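Long-range contacts in bottromycin amidohydrolase (Streptomyces purpureus, PDB 6I5S), which probably hydrolyses a thiazoline-containing precursor as a zinc-dependent amidohydrolase, serving as the gatekeeper enzyme of bottromycin biosynthesis: residues V269-V274 with A341-G346; Y82-T87 with L402-R407; A417-V422 with W452-L457; G398-V403 with G421-G426. All coordinates share one frame; numbering follows the deposited sequence.

Contact 1: V269-V274 with A341-G346; sequences VCPTLV and ARLLVG
Val269 and Leu343 form one parallel beta bridge between two short strands. The backbone bonds come first. Val269 N donates to Arg342 O at 2.9 Å, and Leu344 N donates to Val269 O at 3.0 Å. The CA-H of Leu343 also points at Val269 O. Beyond this point water takes over. It accepts from Thr272 N at 3.1 Å and from Gly346 N at 2.9 Å, and it is placed to donate to Leu344 O. Thr272 CA adds a CA-H...O contact to Gly346 O at 3.4 Å.

Apolar contacts run beside these bonds. Leu343 lies alongside Val269, and its CD2 is 4.1 Å from Val269 CB. The same methyl reaches Pro271 CD, and the Leu343 and Pro271 side chains cross at about a right angle. The CB atoms of Cys270 and Leu344 touch at 4.0 Å. Cys270 SG sits anti to its own nitrogen (chi1 -176°), beside the carbonyl carbon, and this carries the sulfur to Gly346 N at 3.7 Å. Gly346 has no side chain, so the sulfur can rest on its backbone.

Thr272 precedes helix 273-280, and its OG1 bonds to His229 ND1. His229 is a zinc ligand, so Thr272 belongs to the second shell of the metal site. The parallel strands are consistent with the barrel of the amidohydrolase superfamily. Strand 226-228 flanks Cys270 through backbone bonds, and strand 84-95 packs on Cys270 and Leu344 through Ala93. Helix 316-338 touches Ala341 and Leu343, while helix 358-369 lies against Val274 and Val345.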
loop_
_atom_site.group_PDB
_atom_site.type_symbol
_atom_site.label_atom_id
_atom_site.label_comp_id
_atom_site.label_asym_id
_atom_site.label_seq_id
_atom_site.Cartn_x
_atom_site.Cartn_y
_atom_site.Cartn_z
ATOM N N VAL A 269 2.553 -11.302 5.391
ATOM C CA VAL A 269 3.840 -10.626 5.517
ATOM C C VAL A 269 3.885 -9.494 4.492
ATOM O O VAL A 269 3.720 -9.748 3.314
ATOM C CB VAL A 269 5.006 -11.611 5.286
ATOM C CG1 VAL A 269 6.320 -10.867 5.220
ATOM C CG2 VAL A 269 5.009 -12.638 6.384
ATOM N N CYS A 270 4.127 -8.266 4.942
ATOM C CA CYS A 270 4.195 -7.079 4.090
ATOM C C CYS A 270 5.612 -6.525 4.183
ATOM O O CYS A 270 5.919 -5.743 5.080
ATOM C CB CYS A 270 3.143 -6.040 4.528
ATOM S SG CYS A 270 3.118 -4.643 3.451
ATOM N N PRO A 271 6.516 -6.901 3.263
ATOM C CA PRO A 271 7.947 -6.596 3.476
ATOM C C PRO A 271 8.366 -5.169 3.158
ATOM O O PRO A 271 9.456 -4.757 3.581
ATOM C CB PRO A 271 8.666 -7.605 2.554
ATOM C CG PRO A 271 7.653 -7.968 1.493
ATOM C CD PRO A 271 6.284 -7.896 2.199
ATOM N N THR A 272 7.560 -4.416 2.410
ATOM C CA THR A 272 7.867 -3.052 1.982
ATOM C C THR A 272 9.304 -2.925 1.506
ATOM O O THR A 272 10.070 -2.085 1.962
ATOM C CB THR A 272 7.560 -1.999 3.055
ATOM O OG1 THR A 272 8.427 -2.134 4.168
ATOM C CG2 THR A 272 6.148 -2.122 3.568
ATOM N N LEU A 273 9.623 -3.710 0.471
ATOM C CA LEU A 273 11.004 -3.724 -0.024
ATOM C C LEU A 273 11.374 -2.374 -0.628
ATOM O O LEU A 273 12.527 -1.909 -0.497
ATOM C CB LEU A 273 11.188 -4.833 -1.051
ATOM C CG LEU A 273 10.974 -6.220 -0.452
ATOM C CD1 LEU A 273 10.884 -7.254 -1.598
ATOM C CD2 LEU A 273 12.113 -6.652 0.531
ATOM N N VAL A 274 10.413 -1.739 -1.304
ATOM C CA VAL A 274 10.657 -0.414 -1.906
ATOM C C VAL A 274 11.084 0.604 -0.863
ATOM O O VAL A 274 11.906 1.490 -1.154
ATOM C CB VAL A 274 9.417 0.066 -2.679
ATOM C CG1 VAL A 274 8.177 0.172 -1.776
ATOM C CG2 VAL A 274 9.699 1.399 -3.414
ATOM N N ALA A 341 3.855 -18.463 3.397
ATOM C CA ALA A 341 3.467 -17.132 3.853
ATOM C C ALA A 341 2.673 -16.425 2.754
ATOM O O ALA A 341 2.778 -16.732 1.569
ATOM C CB ALA A 341 4.669 -16.252 4.199
ATOM N N ARG A 342 1.906 -15.441 3.167
ATOM C CA ARG A 342 0.976 -14.743 2.287
ATOM C C ARG A 342 1.517 -13.333 2.147
ATOM O O ARG A 342 1.298 -12.459 2.988
ATOM C CB ARG A 342 -0.475 -14.817 2.839
ATOM C CG ARG A 342 -0.991 -16.263 2.927
ATOM C CD ARG A 342 -2.371 -16.375 3.578
ATOM N NE ARG A 342 -3.358 -15.950 2.589
ATOM C CZ ARG A 342 -4.672 -15.956 2.798
ATOM N NH1 ARG A 342 -5.165 -16.393 3.953
ATOM N NH2 ARG A 342 -5.488 -15.529 1.856
ATOM N N LEU A 343 2.177 -13.086 1.037
ATOM C CA LEU A 343 2.809 -11.789 0.855
ATOM C C LEU A 343 1.790 -10.710 0.477
ATOM O O LEU A 343 0.741 -10.986 -0.097
ATOM C CB LEU A 343 3.868 -11.852 -0.220
ATOM C CG LEU A 343 5.135 -12.597 0.158
ATOM C CD1 LEU A 343 6.047 -12.662 -1.118
ATOM C CD2 LEU A 343 5.863 -11.951 1.251
ATOM N N LEU A 344 2.137 -9.476 0.823
ATOM C CA LEU A 344 1.347 -8.276 0.520
ATOM C C LEU A 344 2.273 -7.256 -0.120
ATOM O O LEU A 344 3.501 -7.265 0.075
ATOM C CB LEU A 344 0.715 -7.673 1.820
ATOM C CG LEU A 344 -0.161 -8.625 2.622
ATOM C CD1 LEU A 344 -0.459 -8.015 4.013
ATOM C CD2 LEU A 344 -1.481 -8.830 1.847
ATOM N N VAL A 345 1.675 -6.346 -0.875
ATOM C CA VAL A 345 2.405 -5.303 -1.582
ATOM C C VAL A 345 2.140 -3.992 -0.871
ATOM O O VAL A 345 1.052 -3.413 -1.028
ATOM C CB VAL A 345 1.989 -5.215 -3.049
ATOM C CG1 VAL A 345 2.815 -4.208 -3.713
ATOM C CG2 VAL A 345 2.069 -6.549 -3.751
ATOM N N GLY A 346 3.099 -3.530 -0.069
ATOM C CA GLY A 346 2.966 -2.262 0.612
ATOM C C GLY A 346 4.232 -1.454 0.409
ATOM O O GLY A 346 5.292 -2.003 0.110
HETATM O O HOH W 1 5.374 -5.312 0.403
#

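Contact 2: Y82-T87 with L402-R407; sequences YDWYVT and LVFYRR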
loop_
_atom_site.group_PDB
_atom_site.type_symbol
_atom_site.label_atom_id
_atom_site.label_comp_id
_atom_site.label_asym_id
_atom_site.label_seq_id
_atom_site.Cartn_x
_atom_site.Cartn_y
_atom_site.Cartn_z
ATOM N N TYR A 82 -10.640 -10.432 -26.935
ATOM C CA TYR A 82 -10.760 -9.611 -25.739
ATOM C C TYR A 82 -10.655 -8.141 -26.133
ATOM O O TYR A 82 -9.734 -7.751 -26.857
ATOM C CB TYR A 82 -9.667 -9.939 -24.726
ATOM C CG TYR A 82 -9.698 -11.327 -24.139
ATOM C CD1 TYR A 82 -10.705 -11.712 -23.252
ATOM C CD2 TYR A 82 -8.693 -12.243 -24.432
ATOM C CE1 TYR A 82 -10.725 -12.978 -22.696
ATOM C CE2 TYR A 82 -8.699 -13.532 -23.871
ATOM C CZ TYR A 82 -9.716 -13.893 -23.005
ATOM O OH TYR A 82 -9.730 -15.174 -22.445
ATOM N N ASP A 83 -11.603 -7.327 -25.667
ATOM C CA ASP A 83 -11.434 -5.882 -25.758
ATOM C C ASP A 83 -10.690 -5.339 -24.551
ATOM O O ASP A 83 -10.085 -4.266 -24.610
ATOM C CB ASP A 83 -12.791 -5.181 -25.828
ATOM C CG ASP A 83 -13.496 -5.401 -27.159
ATOM O OD1 ASP A 83 -12.896 -5.990 -28.076
ATOM O OD2 ASP A 83 -14.670 -5.004 -27.249
ATOM N N TRP A 84 -10.785 -6.041 -23.442
ATOM C CA TRP A 84 -10.207 -5.584 -22.198
ATOM C C TRP A 84 -9.679 -6.780 -21.433
ATOM O O TRP A 84 -10.251 -7.878 -21.499
ATOM C CB TRP A 84 -11.224 -4.908 -21.299
ATOM C CG TRP A 84 -11.898 -3.681 -21.754
ATOM C CD1 TRP A 84 -13.182 -3.579 -22.178
ATOM C CD2 TRP A 84 -11.372 -2.352 -21.740
ATOM N NE1 TRP A 84 -13.484 -2.274 -22.449
ATOM C CE2 TRP A 84 -12.389 -1.501 -22.185
ATOM C CE3 TRP A 84 -10.136 -1.803 -21.414
ATOM C CZ2 TRP A 84 -12.206 -0.134 -22.321
ATOM C CZ3 TRP A 84 -9.973 -0.441 -21.541
ATOM C CH2 TRP A 84 -10.993 0.372 -21.973
ATOM N N TYR A 85 -8.616 -6.538 -20.663
ATOM C CA TYR A 85 -8.160 -7.447 -19.620
ATOM C C TYR A 85 -8.318 -6.733 -18.284
ATOM O O TYR A 85 -7.956 -5.555 -18.175
ATOM C CB TYR A 85 -6.696 -7.813 -19.847
ATOM C CG TYR A 85 -6.422 -8.524 -21.121
ATOM C CD1 TYR A 85 -6.430 -9.912 -21.193
ATOM C CD2 TYR A 85 -6.167 -7.816 -22.284
ATOM C CE1 TYR A 85 -6.170 -10.579 -22.429
ATOM C CE2 TYR A 85 -5.909 -8.485 -23.493
ATOM C CZ TYR A 85 -5.907 -9.864 -23.529
ATOM O OH TYR A 85 -5.660 -10.537 -24.727
ATOM N N VAL A 86 -8.879 -7.423 -17.286
ATOM C CA VAL A 86 -9.287 -6.780 -16.052
ATOM C C VAL A 86 -8.714 -7.527 -14.868
ATOM O O VAL A 86 -8.788 -8.758 -14.802
ATOM C CB VAL A 86 -10.819 -6.708 -15.959
ATOM C CG1 VAL A 86 -11.268 -6.384 -14.590
ATOM C CG2 VAL A 86 -11.308 -5.638 -16.945
ATOM N N THR A 87 -8.189 -6.773 -13.912
ATOM C CA THR A 87 -7.846 -7.277 -12.598
ATOM C C THR A 87 -8.695 -6.615 -11.518
ATOM O O THR A 87 -9.225 -5.519 -11.718
ATOM C CB THR A 87 -6.358 -7.025 -12.270
ATOM O OG1 THR A 87 -6.119 -5.620 -12.100
ATOM C CG2 THR A 87 -5.486 -7.497 -13.420
ATOM N N LEU A 402 -11.943 -2.248 -10.091
ATOM C CA LEU A 402 -11.299 -3.086 -11.097
ATOM C C LEU A 402 -10.308 -2.261 -11.890
ATOM O O LEU A 402 -10.487 -1.055 -12.026
ATOM C CB LEU A 402 -12.342 -3.659 -12.051
ATOM C CG LEU A 402 -13.424 -4.568 -11.468
ATOM C CD1 LEU A 402 -14.500 -4.872 -12.528
ATOM C CD2 LEU A 402 -12.738 -5.856 -10.966
ATOM N N VAL A 403 -9.295 -2.918 -12.463
ATOM C CA VAL A 403 -8.304 -2.244 -13.293
ATOM C C VAL A 403 -8.355 -2.828 -14.699
ATOM O O VAL A 403 -8.404 -4.047 -14.871
ATOM C CB VAL A 403 -6.893 -2.387 -12.716
ATOM C CG1 VAL A 403 -5.942 -1.444 -13.400
ATOM C CG2 VAL A 403 -6.913 -2.116 -11.191
ATOM N N PHE A 404 -8.357 -1.960 -15.696
ATOM C CA PHE A 404 -8.593 -2.321 -17.091
ATOM C C PHE A 404 -7.345 -2.067 -17.937
ATOM O O PHE A 404 -6.707 -1.022 -17.796
ATOM C CB PHE A 404 -9.711 -1.475 -17.669
ATOM C CG PHE A 404 -11.074 -1.853 -17.207
ATOM C CD1 PHE A 404 -11.977 -2.390 -18.100
ATOM C CD2 PHE A 404 -11.479 -1.657 -15.894
ATOM C CE1 PHE A 404 -13.269 -2.718 -17.707
ATOM C CE2 PHE A 404 -12.753 -1.980 -15.509
ATOM C CZ PHE A 404 -13.650 -2.526 -16.408
ATOM N N TYR A 405 -7.047 -2.994 -18.860
ATOM C CA TYR A 405 -5.912 -2.933 -19.772
ATOM C C TYR A 405 -6.348 -3.370 -21.162
ATOM O O TYR A 405 -7.093 -4.351 -21.308
ATOM C CB TYR A 405 -4.795 -3.854 -19.300
ATOM C CG TYR A 405 -4.278 -3.511 -17.916
ATOM C CD1 TYR A 405 -3.234 -2.611 -17.739
ATOM C CD2 TYR A 405 -4.829 -4.107 -16.797
ATOM C CE1 TYR A 405 -2.730 -2.317 -16.439
ATOM C CE2 TYR A 405 -4.382 -3.775 -15.481
ATOM C CZ TYR A 405 -3.334 -2.887 -15.344
ATOM O OH TYR A 405 -2.847 -2.568 -14.099
ATOM N N ARG A 406 -5.891 -2.635 -22.180
ATOM C CA ARG A 406 -6.175 -3.036 -23.546
ATOM C C ARG A 406 -5.319 -4.222 -23.958
ATOM O O ARG A 406 -5.741 -5.034 -24.784
ATOM C CB ARG A 406 -5.935 -1.875 -24.490
ATOM C CG ARG A 406 -6.937 -0.769 -24.434
ATOM C CD ARG A 406 -8.309 -1.237 -24.851
ATOM N NE ARG A 406 -9.230 -0.110 -25.002
ATOM C CZ ARG A 406 -10.526 -0.236 -25.283
ATOM N NH1 ARG A 406 -11.082 -1.444 -25.413
ATOM N NH2 ARG A 406 -11.268 0.858 -25.450
ATOM N N ARG A 407 -4.117 -4.335 -23.409
ATOM C CA ARG A 407 -3.240 -5.470 -23.653
ATOM C C ARG A 407 -3.002 -6.192 -22.332
ATOM O O ARG A 407 -3.107 -5.593 -21.267
ATOM C CB ARG A 407 -1.903 -5.027 -24.249
ATOM C CG ARG A 407 -2.014 -4.373 -25.632
ATOM C CD ARG A 407 -0.649 -3.971 -26.194
ATOM N NE ARG A 407 -0.754 -3.432 -27.554
ATOM C CZ ARG A 407 0.271 -2.987 -28.281
ATOM N NH1 ARG A 407 1.506 -3.002 -27.793
ATOM N NH2 ARG A 407 0.057 -2.520 -29.506
HETATM O O HOH W 2 -7.986 -4.733 -26.520
#
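Tyr85 with Tyr405 and Thr87 with Val403 are hydrogen-bonded pairs, and Val86 with Phe404 is the non-hydrogen-bonded pair between them, in antiparallel strands 4.6 Å apart at 152°. Four backbone bonds join them. Tyr85 N donates to Tyr405 O at 2.7 Å, and Thr87 N donates to Val403 O at 2.9 Å.

Trp84 is held on both faces. The guanidinium of Arg406 lies flat on one, its plane 9° from the ring and its centre 3.6 Å away. Its CZ sits over the six-membered ring, a cation-pi contact. Phe404 turns its CD1 edge to the other face in a T-shaped pair, with its centroid 5.3 Å from that of the five-membered Trp84 ring. Val86 CG2 in turn lies over the Phe404 ring, 3.6 Å from its centroid.

Arg406 starts away from the strand 84-87. A bend at chi2 (-64°) brings it back over Trp84. There NH1 donates to Asp83 O at 3.1 Å; the oxygen is near the guanidinium plane, while the donor stands above the carbonyl plane. On the side of Tyr85 and Tyr405, Thr87 OG1 touches Val403 CB at 3.4 Å.

An alanine in place of Trp84 would probably free the Arg406 guanidinium to turn and strip Phe404 of its T-shaped partner.

The pairing of strands so distant in sequence is consistent with the small beta domain that amidohydrolases build from both ends of the chain. The Arg406 charge is met here by a pi face and a peptide oxygen, which probably fixes the orientation of this exposed side chain.

Contact 3: A417-V422 with W452-L457; sequences ARPDGV and WARGAL
Two arginines meet closely here. Arg454 NH2 lies over one face of the Arg418 guanidinium, 3.2 Å from Arg418 NH1, with the two planes 45° apart. Both atoms are donors, so no bond joins them. Carboxylates nearby probably balance the charge. Asp435 of helix 431-444 makes a salt bridge to Arg454 NE and a long, weak ion pair with Arg418 NH2. Asp420 OD1 is 4.0 Å from Arg418 NH1, also a long pair.

Arg454 grips the Pro419 carbonyl end-on. NH1 meets a lone pair of Pro419 O at 2.8 Å, and NH2 reaches the same oxygen at 3.2 Å, almost in line with the C=O bond. The oxygen lies near the guanidinium plane. A bend at chi3 (71°) brings the group round to it.

The loop 452-457 holds a type II beta turn from Ala453 to Ala456, closed by Ala456 N to Ala453 O at 3.1 Å. Gly455 takes its third position, where phi is positive (103°) and glycine suits. Its CA touches Arg418 CB at 3.9 Å. Further along 417-422, Asp420 and Gly421 both face Phe404 in a classic beta bulge that starts strand 421-424.

Arg418 stretches out along the turn, its chain extended from CG to NE. NE makes a weak bond to Arg454 O at 3.2 Å. One water links Arg418 NH2 with that same carbonyl, and another links Ala417 O with Arg454 NH1. Ala417 CB rests on Leu457 CD2 at 3.9 Å, and both residues touch His361 of helix 358-369.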
loop_
_atom_site.group_PDB
_atom_site.type_symbol
_atom_site.label_atom_id
_atom_site.label_comp_id
_atom_site.label_asym_id
_atom_site.label_seq_id
_atom_site.Cartn_x
_atom_site.Cartn_y
_atom_site.Cartn_z
ATOM N N ALA A 417 1.451 -0.953 -14.338
ATOM C CA ALA A 417 1.576 0.425 -13.875
ATOM C C ALA A 417 0.846 1.460 -14.696
ATOM O O ALA A 417 0.705 2.595 -14.220
ATOM C CB ALA A 417 3.047 0.830 -13.805
ATOM N N ARG A 418 0.391 1.147 -15.902
ATOM C CA ARG A 418 -0.275 2.132 -16.733
ATOM C C ARG A 418 -1.610 1.576 -17.210
ATOM O O ARG A 418 -1.754 1.134 -18.363
ATOM C CB ARG A 418 0.611 2.520 -17.932
ATOM C CG ARG A 418 0.161 3.785 -18.578
ATOM C CD ARG A 418 0.893 4.028 -19.887
ATOM N NE ARG A 418 0.599 5.356 -20.326
ATOM C CZ ARG A 418 -0.566 5.711 -20.854
ATOM N NH1 ARG A 418 -1.531 4.798 -21.012
ATOM N NH2 ARG A 418 -0.754 6.979 -21.221
ATOM N N PRO A 419 -2.615 1.570 -16.344
ATOM C CA PRO A 419 -3.930 1.124 -16.775
ATOM C C PRO A 419 -4.437 1.990 -17.910
ATOM O O PRO A 419 -4.103 3.168 -18.032
ATOM C CB PRO A 419 -4.784 1.294 -15.530
ATOM C CG PRO A 419 -3.854 1.319 -14.350
ATOM C CD PRO A 419 -2.547 1.862 -14.913
ATOM N N ASP A 420 -5.243 1.385 -18.756
ATOM C CA ASP A 420 -6.095 2.119 -19.671
ATOM C C ASP A 420 -7.449 2.497 -19.075
ATOM O O ASP A 420 -8.240 3.169 -19.753
ATOM C CB ASP A 420 -6.270 1.282 -20.932
ATOM C CG ASP A 420 -4.944 1.023 -21.616
ATOM O OD1 ASP A 420 -4.254 2.010 -21.869
ATOM O OD2 ASP A 420 -4.574 -0.153 -21.824
ATOM N N GLY A 421 -7.748 2.038 -17.875
ATOM C CA GLY A 421 -8.919 2.471 -17.138
ATOM C C GLY A 421 -8.865 1.969 -15.727
ATOM O O GLY A 421 -8.302 0.892 -15.452
ATOM N N VAL A 422 -9.481 2.718 -14.821
ATOM C CA VAL A 422 -9.606 2.271 -13.428
ATOM C C VAL A 422 -11.055 2.511 -13.032
ATOM O O VAL A 422 -11.540 3.635 -13.131
ATOM C CB VAL A 422 -8.658 3.006 -12.465
ATOM C CG1 VAL A 422 -8.904 2.566 -11.006
ATOM C CG2 VAL A 422 -7.224 2.763 -12.816
ATOM N N TRP A 452 7.029 13.889 -16.193
ATOM C CA TRP A 452 6.728 12.597 -15.570
ATOM C C TRP A 452 5.490 11.986 -16.242
ATOM O O TRP A 452 4.332 12.072 -15.747
ATOM C CB TRP A 452 6.524 12.711 -14.054
ATOM C CG TRP A 452 6.587 11.402 -13.307
ATOM C CD1 TRP A 452 6.454 10.119 -13.812
ATOM C CD2 TRP A 452 6.825 11.241 -11.909
ATOM N NE1 TRP A 452 6.643 9.195 -12.813
ATOM C CE2 TRP A 452 6.832 9.853 -11.635
ATOM C CE3 TRP A 452 7.012 12.133 -10.854
ATOM C CZ2 TRP A 452 7.043 9.352 -10.374
ATOM C CZ3 TRP A 452 7.201 11.630 -9.601
ATOM C CH2 TRP A 452 7.241 10.253 -9.370
ATOM N N ALA A 453 5.726 11.305 -17.373
ATOM C CA ALA A 453 4.619 10.681 -18.093
ATOM C C ALA A 453 3.988 9.566 -17.273
ATOM O O ALA A 453 4.671 8.801 -16.578
ATOM C CB ALA A 453 5.092 10.113 -19.423
ATOM N N ARG A 454 2.662 9.460 -17.340
ATOM C CA ARG A 454 1.993 8.391 -16.627
ATOM C C ARG A 454 2.476 7.038 -17.133
ATOM O O ARG A 454 2.585 6.811 -18.359
ATOM C CB ARG A 454 0.466 8.532 -16.814
ATOM C CG ARG A 454 -0.298 7.564 -15.994
ATOM C CD ARG A 454 -1.825 7.846 -15.970
ATOM N NE ARG A 454 -2.419 7.536 -17.256
ATOM C CZ ARG A 454 -2.807 6.319 -17.626
ATOM N NH1 ARG A 454 -2.681 5.280 -16.813
ATOM N NH2 ARG A 454 -3.376 6.148 -18.803
ATOM N N GLY A 455 2.762 6.143 -16.184
ATOM C CA GLY A 455 3.342 4.834 -16.466
ATOM C C GLY A 455 4.831 4.718 -16.173
ATOM O O GLY A 455 5.328 3.593 -15.987
ATOM N N ALA A 456 5.558 5.833 -16.169
ATOM C CA ALA A 456 6.941 5.869 -15.725
ATOM C C ALA A 456 6.953 5.840 -14.196
ATOM O O ALA A 456 6.150 6.530 -13.544
ATOM C CB ALA A 456 7.622 7.133 -16.224
ATOM N N LEU A 457 7.851 5.065 -13.625
ATOM C CA LEU A 457 7.850 4.977 -12.170
ATOM C C LEU A 457 8.687 6.066 -11.533
ATOM O O LEU A 457 8.662 6.213 -10.299
ATOM C CB LEU A 457 8.360 3.601 -11.731
ATOM C CG LEU A 457 7.515 2.434 -12.271
ATOM C CD1 LEU A 457 8.036 1.105 -11.686
ATOM C CD2 LEU A 457 6.011 2.584 -12.031
HETATM O O HOH W 3 -1.112 4.957 -14.437
HETATM O O HOH W 4 1.574 8.277 -20.357
#

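Contact 4: G398-V403 with G421-G426; sequences GRADLV and GVLVDG
The guanidinium of Arg399 stands nearly perpendicular to the carboxylate of Asp425 (84°). That carboxylate is met by the aliphatic part of the Arg399 chain, CG and CD, the latter 3.5 Å from Asp425 OD1; the charged groups themselves do not touch. At the guanidinium edge lies Asp401. Arg399 NE donates to its OD2 at 2.6 Å, on the syn side, in a salt bridge. The other oxygen, Asp401 OD1, accepts from Asp425 N at 2.8 Å, nearly in line with its C-O bond. A leucine in place of Asp401 would probably leave Arg399 NE and the Asp425 amide without these partners.

Gly426 N donates to Ala400 O at 3.1 Å; Ala400 is the centre of an inverse gamma turn. Leu402 and Leu423 then pair through both backbone bonds. Leu423 CG is anti to the backbone N (chi1 -168°), beside the carbonyl carbon, and its CD2 lies 3.7 Å from Ala400 CB and 4.0 Å from Leu402 CD1.

Asp425 and Gly426 make the tight turn, close to type I', of the hairpin to strand 427-430. Arg133 forms a salt bridge with Asp425 OD1. Strand 57-62 packs on Leu402 and Leu423, while strand 111-116 touches Asp401 and Val422 through Thr112.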
loop_
_atom_site.group_PDB
_atom_site.type_symbol
_atom_site.label_atom_id
_atom_site.label_comp_id
_atom_site.label_asym_id
_atom_site.label_seq_id
_atom_site.Cartn_x
_atom_site.Cartn_y
_atom_site.Cartn_z
ATOM N N GLY A 398 -18.809 -7.971 -5.668
ATOM C CA GLY A 398 -19.170 -6.894 -4.768
ATOM C C GLY A 398 -18.854 -5.561 -5.406
ATOM O O GLY A 398 -19.212 -5.297 -6.559
ATOM N N ARG A 399 -18.137 -4.714 -4.677
ATOM C CA ARG A 399 -17.874 -3.370 -5.156
ATOM C C ARG A 399 -17.066 -3.435 -6.444
ATOM O O ARG A 399 -16.121 -4.205 -6.594
ATOM C CB ARG A 399 -17.137 -2.536 -4.099
ATOM C CG ARG A 399 -16.917 -1.062 -4.506
ATOM C CD ARG A 399 -16.473 -0.136 -3.375
ATOM N NE ARG A 399 -15.257 -0.596 -2.698
ATOM C CZ ARG A 399 -15.175 -0.917 -1.412
ATOM N NH1 ARG A 399 -16.232 -0.817 -0.629
ATOM N NH2 ARG A 399 -14.025 -1.332 -0.906
ATOM N N ALA A 400 -17.441 -2.604 -7.395
ATOM C CA ALA A 400 -16.816 -2.612 -8.710
ATOM C C ALA A 400 -15.565 -1.750 -8.646
ATOM O O ALA A 400 -15.535 -0.583 -9.051
ATOM C CB ALA A 400 -17.803 -2.127 -9.757
ATOM N N ASP A 401 -14.528 -2.346 -8.076
ATOM C CA ASP A 401 -13.180 -1.815 -8.025
ATOM C C ASP A 401 -12.317 -2.724 -8.915
ATOM O O ASP A 401 -11.951 -3.832 -8.511
ATOM C CB ASP A 401 -12.634 -1.843 -6.599
ATOM C CG ASP A 401 -13.370 -0.948 -5.615
ATOM O OD1 ASP A 401 -13.930 0.122 -5.974
ATOM O OD2 ASP A 401 -13.378 -1.330 -4.409
ATOM N N LEU A 402 -11.943 -2.248 -10.091
ATOM C CA LEU A 402 -11.299 -3.086 -11.097
ATOM C C LEU A 402 -10.308 -2.261 -11.890
ATOM O O LEU A 402 -10.487 -1.055 -12.026
ATOM C CB LEU A 402 -12.342 -3.659 -12.051
ATOM C CG LEU A 402 -13.424 -4.568 -11.468
ATOM C CD1 LEU A 402 -14.500 -4.872 -12.528
ATOM C CD2 LEU A 402 -12.738 -5.856 -10.966
ATOM N N VAL A 403 -9.295 -2.918 -12.463
ATOM C CA VAL A 403 -8.304 -2.244 -13.293
ATOM C C VAL A 403 -8.355 -2.828 -14.699
ATOM O O VAL A 403 -8.404 -4.047 -14.871
ATOM C CB VAL A 403 -6.893 -2.387 -12.716
ATOM C CG1 VAL A 403 -5.942 -1.444 -13.400
ATOM C CG2 VAL A 403 -6.913 -2.116 -11.191
ATOM N N GLY A 421 -7.748 2.038 -17.875
ATOM C CA GLY A 421 -8.919 2.471 -17.138
ATOM C C GLY A 421 -8.865 1.969 -15.727
ATOM O O GLY A 421 -8.302 0.892 -15.452
ATOM N N VAL A 422 -9.481 2.718 -14.821
ATOM C CA VAL A 422 -9.606 2.271 -13.428
ATOM C C VAL A 422 -11.055 2.511 -13.032
ATOM O O VAL A 422 -11.540 3.635 -13.131
ATOM C CB VAL A 422 -8.658 3.006 -12.465
ATOM C CG1 VAL A 422 -8.904 2.566 -11.006
ATOM C CG2 VAL A 422 -7.224 2.763 -12.816
ATOM N N LEU A 423 -11.740 1.447 -12.650
ATOM C CA LEU A 423 -13.103 1.512 -12.120
ATOM C C LEU A 423 -13.055 1.577 -10.606
ATOM O O LEU A 423 -12.527 0.659 -9.961
ATOM C CB LEU A 423 -13.872 0.275 -12.549
ATOM C CG LEU A 423 -15.377 0.226 -12.358
ATOM C CD1 LEU A 423 -16.084 1.297 -13.170
ATOM C CD2 LEU A 423 -15.853 -1.138 -12.791
ATOM N N VAL A 424 -13.626 2.641 -10.027
ATOM C CA VAL A 424 -13.534 2.898 -8.595
ATOM C C VAL A 424 -14.948 3.037 -8.091
ATOM O O VAL A 424 -15.598 4.054 -8.388
ATOM C CB VAL A 424 -12.748 4.171 -8.263
ATOM C CG1 VAL A 424 -12.557 4.282 -6.750
ATOM C CG2 VAL A 424 -11.489 4.270 -9.004
ATOM N N ASP A 425 -15.422 2.049 -7.334
ATOM C CA ASP A 425 -16.823 2.058 -6.823
ATOM C C ASP A 425 -17.764 2.419 -7.971
ATOM O O ASP A 425 -18.705 3.215 -7.812
ATOM C CB ASP A 425 -16.978 3.032 -5.640
ATOM C CG ASP A 425 -18.278 2.862 -4.884
ATOM O OD1 ASP A 425 -18.942 1.802 -5.014
ATOM O OD2 ASP A 425 -18.648 3.799 -4.113
ATOM N N GLY A 426 -17.505 1.844 -9.147
ATOM C CA GLY A 426 -18.371 2.059 -10.329
ATOM C C GLY A 426 -18.077 3.245 -11.222
ATOM O O GLY A 426 -18.639 3.318 -12.336
#

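Overall arrangement
Contacts 2, 3 and 4 form one group. Contacts 2 and 4 share Leu402 and Val403 and lie 12 Å apart between centres; contacts 3 and 4 share Gly421 and Val422. Strand 402-405 therefore has strand 84-95 on one edge and strand 421-424 on the other. Contact 3 joins contact 2 through Arg406 N to Asp420 OD2, a probable hydrogen bond of 2.8 Å. Contact 1 stands apart in the three-stranded parallel sheet. Its nearest atoms are about 8 Å from contact 3 and about 12 Å from contacts 2 and 4. The Thr272 side chain is about 7 Å from a zinc ion. Strand 84-95 connects the two regions, running from contact 2 to the zinc ligand His94.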